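Local atomic coordinates of glucose-6-phosphate isomerase (Plasmodium falciparum, PDB entry 3QKI), a protein that probably catalyses the reversible conversion of alpha-D-glucose 6-phosphate to beta-D-fructose 6-phosphate, the second step of glycolysis. Residues H436-H450 with F507-L521. Numbering follows the deposited sequence.
Sequences HQGQVIPVELIGFKH and FNGNRPSTLLLFDEL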
loop_
_atom_site.group_PDB
_atom_site.type_symbol
_atom_site.label_atom_id
_atom_site.label_comp_id
_atom_site.label_asym_id
_atom_site.label_seq_id
_atom_site.Cartn_x
_atom_site.Cartn_y
_atom_site.Cartn_z
ATOM N N HIS A 436 6.156 -16.855 2.613
ATOM C CA HIS A 436 6.669 -18.227 2.470
ATOM C C HIS A 436 7.087 -18.856 3.777
ATOM O O HIS A 436 6.907 -20.063 3.937
ATOM C CB HIS A 436 7.842 -18.307 1.476
ATOM C CG HIS A 436 7.405 -18.197 0.048
ATOM N ND1 HIS A 436 6.939 -19.312 -0.658
ATOM C CD2 HIS A 436 7.321 -17.109 -0.750
ATOM C CE1 HIS A 436 6.625 -18.863 -1.863
ATOM N NE2 HIS A 436 6.827 -17.548 -1.966
ATOM N N GLN A 437 7.713 -18.073 4.689
ATOM C CA GLN A 437 8.295 -18.634 5.911
ATOM C C GLN A 437 7.828 -18.082 7.259
ATOM O O GLN A 437 8.195 -18.625 8.305
ATOM C CB GLN A 437 9.846 -18.645 5.829
ATOM C CG GLN A 437 10.409 -19.616 4.775
ATOM C CD GLN A 437 11.919 -19.683 4.840
ATOM O OE1 GLN A 437 12.615 -18.675 5.004
ATOM N NE2 GLN A 437 12.473 -20.880 4.711
ATOM N N GLY A 438 7.085 -16.998 7.247
ATOM C CA GLY A 438 6.545 -16.439 8.472
ATOM C C GLY A 438 5.103 -16.865 8.617
ATOM O O GLY A 438 4.715 -17.961 8.183
ATOM N N GLN A 439 4.281 -15.984 9.174
ATOM C CA GLN A 439 2.869 -16.286 9.333
ATOM C C GLN A 439 2.168 -16.527 7.971
ATOM O O GLN A 439 2.571 -15.930 6.951
ATOM C CB GLN A 439 2.197 -15.224 10.206
ATOM C CG GLN A 439 2.004 -13.878 9.561
ATOM C CD GLN A 439 1.262 -12.967 10.494
ATOM O OE1 GLN A 439 1.833 -12.031 11.047
ATOM N NE2 GLN A 439 -0.005 -13.254 10.742
ATOM N N VAL A 440 1.217 -17.492 7.943
ATOM C CA VAL A 440 0.479 -17.885 6.734
ATOM C C VAL A 440 -0.487 -16.771 6.323
ATOM O O VAL A 440 -1.290 -16.309 7.139
ATOM C CB VAL A 440 -0.238 -19.259 6.870
ATOM C CG1 VAL A 440 -1.084 -19.577 5.634
ATOM C CG2 VAL A 440 0.761 -20.379 7.108
ATOM N N ILE A 441 -0.383 -16.341 5.051
ATOM C CA ILE A 441 -1.199 -15.269 4.472
ATOM C C ILE A 441 -1.820 -15.729 3.140
ATOM O O ILE A 441 -1.106 -15.779 2.134
ATOM C CB ILE A 441 -0.398 -13.935 4.313
ATOM C CG1 ILE A 441 0.005 -13.388 5.712
ATOM C CG2 ILE A 441 -1.235 -12.875 3.547
ATOM C CD1 ILE A 441 1.184 -12.977 5.746
ATOM N N PRO A 442 -3.149 -16.028 3.108
ATOM C CA PRO A 442 -3.790 -16.419 1.835
ATOM C C PRO A 442 -3.611 -15.310 0.798
ATOM O O PRO A 442 -3.766 -14.135 1.117
ATOM C CB PRO A 442 -5.268 -16.573 2.226
ATOM C CG PRO A 442 -5.208 -16.923 3.686
ATOM C CD PRO A 442 -4.119 -16.051 4.218
ATOM N N VAL A 443 -3.241 -15.676 -0.416
ATOM C CA VAL A 443 -2.985 -14.704 -1.474
ATOM C C VAL A 443 -4.018 -14.827 -2.599
ATOM O O VAL A 443 -4.553 -15.913 -2.854
ATOM C CB VAL A 443 -1.521 -14.740 -2.018
ATOM C CG1 VAL A 443 -0.487 -14.521 -0.924
ATOM C CG2 VAL A 443 -1.205 -16.018 -2.797
ATOM N N GLU A 444 -4.265 -13.705 -3.279
ATOM C CA GLU A 444 -5.137 -13.657 -4.445
ATOM C C GLU A 444 -4.270 -13.034 -5.546
ATOM O O GLU A 444 -3.881 -11.868 -5.445
ATOM C CB GLU A 444 -6.415 -12.855 -4.147
ATOM C CG GLU A 444 -7.319 -13.578 -3.166
ATOM C CD GLU A 444 -8.567 -12.869 -2.661
ATOM O OE1 GLU A 444 -9.069 -11.958 -3.356
ATOM O OE2 GLU A 444 -9.073 -13.269 -1.588
ATOM N N LEU A 445 -3.859 -13.872 -6.507
ATOM C CA LEU A 445 -2.996 -13.506 -7.634
ATOM C C LEU A 445 -3.850 -13.260 -8.861
ATOM O O LEU A 445 -4.762 -14.052 -9.155
ATOM C CB LEU A 445 -1.935 -14.581 -7.922
ATOM C CG LEU A 445 -1.084 -15.124 -6.734
ATOM C CD1 LEU A 445 -0.027 -16.083 -7.219
ATOM C CD2 LEU A 445 -0.385 -14.034 -6.006
ATOM N N ILE A 446 -3.608 -12.107 -9.527
ATOM C CA ILE A 446 -4.357 -11.668 -10.707
ATOM C C ILE A 446 -3.354 -11.470 -11.830
ATOM O O ILE A 446 -2.341 -10.792 -11.636
ATOM C CB ILE A 446 -5.209 -10.396 -10.406
ATOM C CG1 ILE A 446 -6.207 -10.686 -9.267
ATOM C CG2 ILE A 446 -5.955 -9.928 -11.670
ATOM C CD1 ILE A 446 -6.621 -9.495 -8.432
ATOM N N GLY A 447 -3.584 -12.149 -12.952
ATOM C CA GLY A 447 -2.674 -12.091 -14.085
ATOM C C GLY A 447 -3.416 -12.029 -15.395
ATOM O O GLY A 447 -4.611 -12.363 -15.448
ATOM N N PHE A 448 -2.706 -11.584 -16.457
ATOM C CA PHE A 448 -3.246 -11.437 -17.807
ATOM C C PHE A 448 -2.376 -12.143 -18.821
ATOM O O PHE A 448 -1.170 -12.296 -18.603
ATOM C CB PHE A 448 -3.408 -9.954 -18.164
ATOM C CG PHE A 448 -4.284 -9.232 -17.170
ATOM C CD1 PHE A 448 -3.738 -8.659 -16.022
ATOM C CD2 PHE A 448 -5.663 -9.185 -17.339
ATOM C CE1 PHE A 448 -4.563 -8.063 -15.062
ATOM C CE2 PHE A 448 -6.481 -8.592 -16.369
ATOM C CZ PHE A 448 -5.922 -8.022 -15.247
ATOM N N LYS A 449 -2.986 -12.567 -19.940
ATOM C CA LYS A 449 -2.259 -13.233 -21.026
ATOM C C LYS A 449 -1.465 -12.243 -21.849
ATOM O O LYS A 449 -0.426 -12.605 -22.409
ATOM C CB LYS A 449 -3.242 -13.984 -21.935
ATOM C CG LYS A 449 -3.738 -15.300 -21.331
ATOM C CD LYS A 449 -4.807 -15.959 -22.233
ATOM C CE LYS A 449 -4.239 -16.311 -23.607
ATOM N NZ LYS A 449 -5.069 -17.319 -24.312
ATOM N N HIS A 450 -1.922 -10.987 -21.883
ATOM C CA HIS A 450 -1.302 -9.928 -22.679
ATOM C C HIS A 450 -0.923 -8.727 -21.862
ATOM O O HIS A 450 -1.614 -8.364 -20.909
ATOM C CB HIS A 450 -2.230 -9.498 -23.846
ATOM C CG HIS A 450 -2.499 -10.621 -24.793
ATOM N ND1 HIS A 450 -3.617 -11.438 -24.660
ATOM C CD2 HIS A 450 -1.721 -11.108 -25.789
ATOM C CE1 HIS A 450 -3.498 -12.363 -25.601
ATOM N NE2 HIS A 450 -2.374 -12.205 -26.300
ATOM N N PHE A 507 10.575 -25.060 3.515
ATOM C CA PHE A 507 9.344 -24.351 3.164
ATOM C C PHE A 507 8.210 -25.301 3.495
ATOM O O PHE A 507 8.043 -26.291 2.803
ATOM C CB PHE A 507 9.299 -23.983 1.675
ATOM C CG PHE A 507 10.267 -22.916 1.251
ATOM C CD1 PHE A 507 9.818 -21.640 0.929
ATOM C CD2 PHE A 507 11.633 -23.197 1.125
ATOM C CE1 PHE A 507 10.717 -20.661 0.503
ATOM C CE2 PHE A 507 12.532 -22.204 0.730
ATOM C CZ PHE A 507 12.070 -20.948 0.400
ATOM N N ASN A 508 7.465 -25.033 4.570
ATOM C CA ASN A 508 6.373 -25.903 5.000
ATOM C C ASN A 508 5.229 -26.096 4.015
ATOM O O ASN A 508 4.581 -27.143 4.053
ATOM C CB ASN A 508 5.899 -25.573 6.417
ATOM C CG ASN A 508 6.994 -25.670 7.455
ATOM O OD1 ASN A 508 7.834 -26.573 7.445
ATOM N ND2 ASN A 508 7.012 -24.732 8.378
ATOM N N GLY A 509 5.039 -25.160 3.081
ATOM C CA GLY A 509 3.988 -25.299 2.080
ATOM C C GLY A 509 2.602 -25.219 2.699
ATOM O O GLY A 509 2.456 -24.726 3.828
ATOM N N ASN A 510 1.577 -25.713 1.979
ATOM C CA ASN A 510 0.160 -25.653 2.398
ATOM C C ASN A 510 -0.316 -24.206 2.610
ATOM O O ASN A 510 -1.228 -23.970 3.401
ATOM C CB ASN A 510 -0.096 -26.512 3.645
ATOM C CG ASN A 510 0.026 -27.979 3.375
ATOM O OD1 ASN A 510 -0.299 -28.462 2.294
ATOM N ND2 ASN A 510 0.450 -28.720 4.372
ATOM N N ARG A 511 0.336 -23.242 1.908
ATOM C CA ARG A 511 0.020 -21.823 1.964
ATOM C C ARG A 511 -0.926 -21.563 0.804
ATOM O O ARG A 511 -0.585 -21.839 -0.345
ATOM C CB ARG A 511 1.299 -20.970 1.972
ATOM C CG ARG A 511 1.945 -21.055 3.366
ATOM C CD ARG A 511 3.411 -20.739 3.402
ATOM N NE ARG A 511 3.944 -21.021 4.741
ATOM C CZ ARG A 511 4.129 -20.113 5.688
ATOM N NH1 ARG A 511 4.570 -20.475 6.884
ATOM N NH2 ARG A 511 3.851 -18.834 5.455
ATOM N N PRO A 512 -2.178 -21.176 1.105
ATOM C CA PRO A 512 -3.183 -21.124 0.045
ATOM C C PRO A 512 -3.119 -19.935 -0.899
ATOM O O PRO A 512 -2.654 -18.858 -0.525
ATOM C CB PRO A 512 -4.516 -21.189 0.817
ATOM C CG PRO A 512 -4.219 -20.577 2.119
ATOM C CD PRO A 512 -2.763 -20.864 2.429
ATOM N N SER A 513 -3.655 -20.133 -2.103
ATOM C CA SER A 513 -3.749 -19.105 -3.135
ATOM C C SER A 513 -4.933 -19.294 -4.078
ATOM O O SER A 513 -5.345 -20.424 -4.379
ATOM C CB SER A 513 -2.462 -19.015 -3.960
ATOM O OG SER A 513 -2.285 -20.153 -4.769
ATOM N N THR A 514 -5.431 -18.167 -4.586
ATOM C CA THR A 514 -6.434 -18.141 -5.627
ATOM C C THR A 514 -5.763 -17.489 -6.820
ATOM O O THR A 514 -5.088 -16.468 -6.658
ATOM C CB THR A 514 -7.672 -17.357 -5.190
ATOM O OG1 THR A 514 -8.240 -18.004 -4.052
ATOM C CG2 THR A 514 -8.702 -17.256 -6.307
ATOM N N LEU A 515 -5.916 -18.079 -8.002
ATOM C CA LEU A 515 -5.398 -17.507 -9.242
ATOM C C LEU A 515 -6.548 -17.013 -10.102
ATOM O O LEU A 515 -7.507 -17.747 -10.345
ATOM C CB LEU A 515 -4.550 -18.506 -10.047
ATOM C CG LEU A 515 -3.260 -19.032 -9.431
ATOM C CD1 LEU A 515 -2.611 -20.035 -10.368
ATOM C CD2 LEU A 515 -2.257 -17.941 -9.250
ATOM N N LEU A 516 -6.453 -15.769 -10.562
ATOM C CA LEU A 516 -7.413 -15.152 -11.486
ATOM C C LEU A 516 -6.622 -14.821 -12.747
ATOM O O LEU A 516 -5.705 -13.987 -12.689
ATOM C CB LEU A 516 -8.068 -13.880 -10.898
ATOM C CG LEU A 516 -9.038 -14.074 -9.741
ATOM C CD1 LEU A 516 -9.342 -12.741 -9.041
ATOM C CD2 LEU A 516 -10.359 -14.686 -10.214
ATOM N N LEU A 517 -6.931 -15.518 -13.866
ATOM C CA LEU A 517 -6.209 -15.304 -15.117
ATOM C C LEU A 517 -7.149 -14.840 -16.211
ATOM O O LEU A 517 -8.014 -15.601 -16.628
ATOM C CB LEU A 517 -5.385 -16.558 -15.550
ATOM C CG LEU A 517 -4.608 -16.491 -16.889
ATOM C CD1 LEU A 517 -3.622 -15.308 -16.926
ATOM C CD2 LEU A 517 -3.849 -17.789 -17.135
ATOM N N PHE A 518 -6.968 -13.585 -16.664
ATOM C CA PHE A 518 -7.799 -12.973 -17.711
ATOM C C PHE A 518 -7.043 -12.978 -19.022
ATOM O O PHE A 518 -5.819 -13.071 -19.017
ATOM C CB PHE A 518 -8.138 -11.517 -17.337
ATOM C CG PHE A 518 -8.987 -11.287 -16.096
ATOM C CD1 PHE A 518 -10.349 -11.049 -16.203
ATOM C CD2 PHE A 518 -8.410 -11.268 -14.832
ATOM C CE1 PHE A 518 -11.132 -10.833 -15.066
ATOM C CE2 PHE A 518 -9.183 -11.033 -13.699
ATOM C CZ PHE A 518 -10.544 -10.811 -13.818
ATOM N N ASP A 519 -7.730 -12.827 -20.154
ATOM C CA ASP A 519 -6.971 -12.760 -21.400
ATOM C C ASP A 519 -6.279 -11.390 -21.560
ATOM O O ASP A 519 -5.088 -11.308 -21.853
ATOM C CB ASP A 519 -7.846 -13.119 -22.616
ATOM C CG ASP A 519 -8.985 -12.165 -22.939
ATOM O OD1 ASP A 519 -9.406 -11.397 -22.029
ATOM O OD2 ASP A 519 -9.464 -12.186 -24.098
ATOM N N GLU A 520 -7.007 -10.317 -21.291
ATOM C CA GLU A 520 -6.480 -8.969 -21.480
ATOM C C GLU A 520 -7.140 -8.044 -20.454
ATOM O O GLU A 520 -8.284 -8.286 -20.067
ATOM C CB GLU A 520 -6.904 -8.546 -22.911
ATOM C CG GLU A 520 -6.420 -7.198 -23.403
ATOM C CD GLU A 520 -6.726 -6.931 -24.866
ATOM O OE1 GLU A 520 -7.750 -7.453 -25.367
ATOM O OE2 GLU A 520 -5.946 -6.187 -25.506
ATOM N N LEU A 521 -6.463 -6.969 -20.065
ATOM C CA LEU A 521 -7.073 -5.951 -19.208
ATOM C C LEU A 521 -7.583 -4.828 -20.119
ATOM O O LEU A 521 -6.850 -3.900 -20.467
ATOM C CB LEU A 521 -6.122 -5.432 -18.121
ATOM C CG LEU A 521 -6.726 -4.403 -17.125
ATOM C CD1 LEU A 521 -8.023 -4.914 -16.462
ATOM C CD2 LEU A 521 -5.703 -3.983 -16.092
HETATM O O HOH W 1 6.194 -22.568 2.705
HETATM O O HOH W 2 7.639 -22.366 5.739
HETATM O O HOH W 3 -0.389 -18.198 1.079
HETATM O O HOH W 4 -3.884 -6.652 -20.941
#
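Leu445 CD1 presses alongside Leu515 CD2 at 3.5 Å where strands 443-448 and 513-518 run parallel, 17° apart, joined by backbone hydrogen bonds from Val443 N to Pro512 O through Phe518 N to Gly447 O. On the same face Gly447, lacking a side chain, lets Leu517 CD1 reach within 3.4 Å of Gly447 O; a chi1 of 178°, setting CG opposite the backbone N, turns Leu517 that way. On the other face Ile446 CG1 lies against Leu516 CD1, and the near-parallel rings of Phe448 and Phe518 are slid apart and barely overlap, Phe448 CD2 coming 3.4 Å from Phe518 CB. Leu521 CB sits over one face of the Phe448 ring in a CH-pi contact.

Before the strands, Arg511 reaches with an extended chain into the turn after helix 428-437. NH1 and NH2 grip Gly438 O end-on, at 2.8 and 3.0 Å, with the oxygen in the guanidinium plane; NH2 also bonds Ile435 O. Val440 CG2 rests on one guanidinium face and His436 O lies 3.2 Å above the other. Bonds and covered faces together fix the group's rotation; a long side chain ending in a flat group with several N-H donors suits this place. Two waters link His436 O to Asn508 N and Gly509 N, beside exposed Asn508.

The partly exposed 449-450/519-520 end is looser: Lys449 N and His450 N bond Asp519 O only weakly, though His450 ND1 also donates to it. Lys449 NZ hydrogen-bonds Tyr593 O of the second subunit and makes a cation-pi contact with that residue.

The pair is central in the mixed sheet of one of the two SIS domains of the GPI family: strand 375-380 flanks 443-448, antiparallel strand 64-70 flanks 513-518, and helix 523-543 packs on the Ile446 and Leu516 face, where Arg536 and Tyr533 bind the buried Glu444 carboxylate.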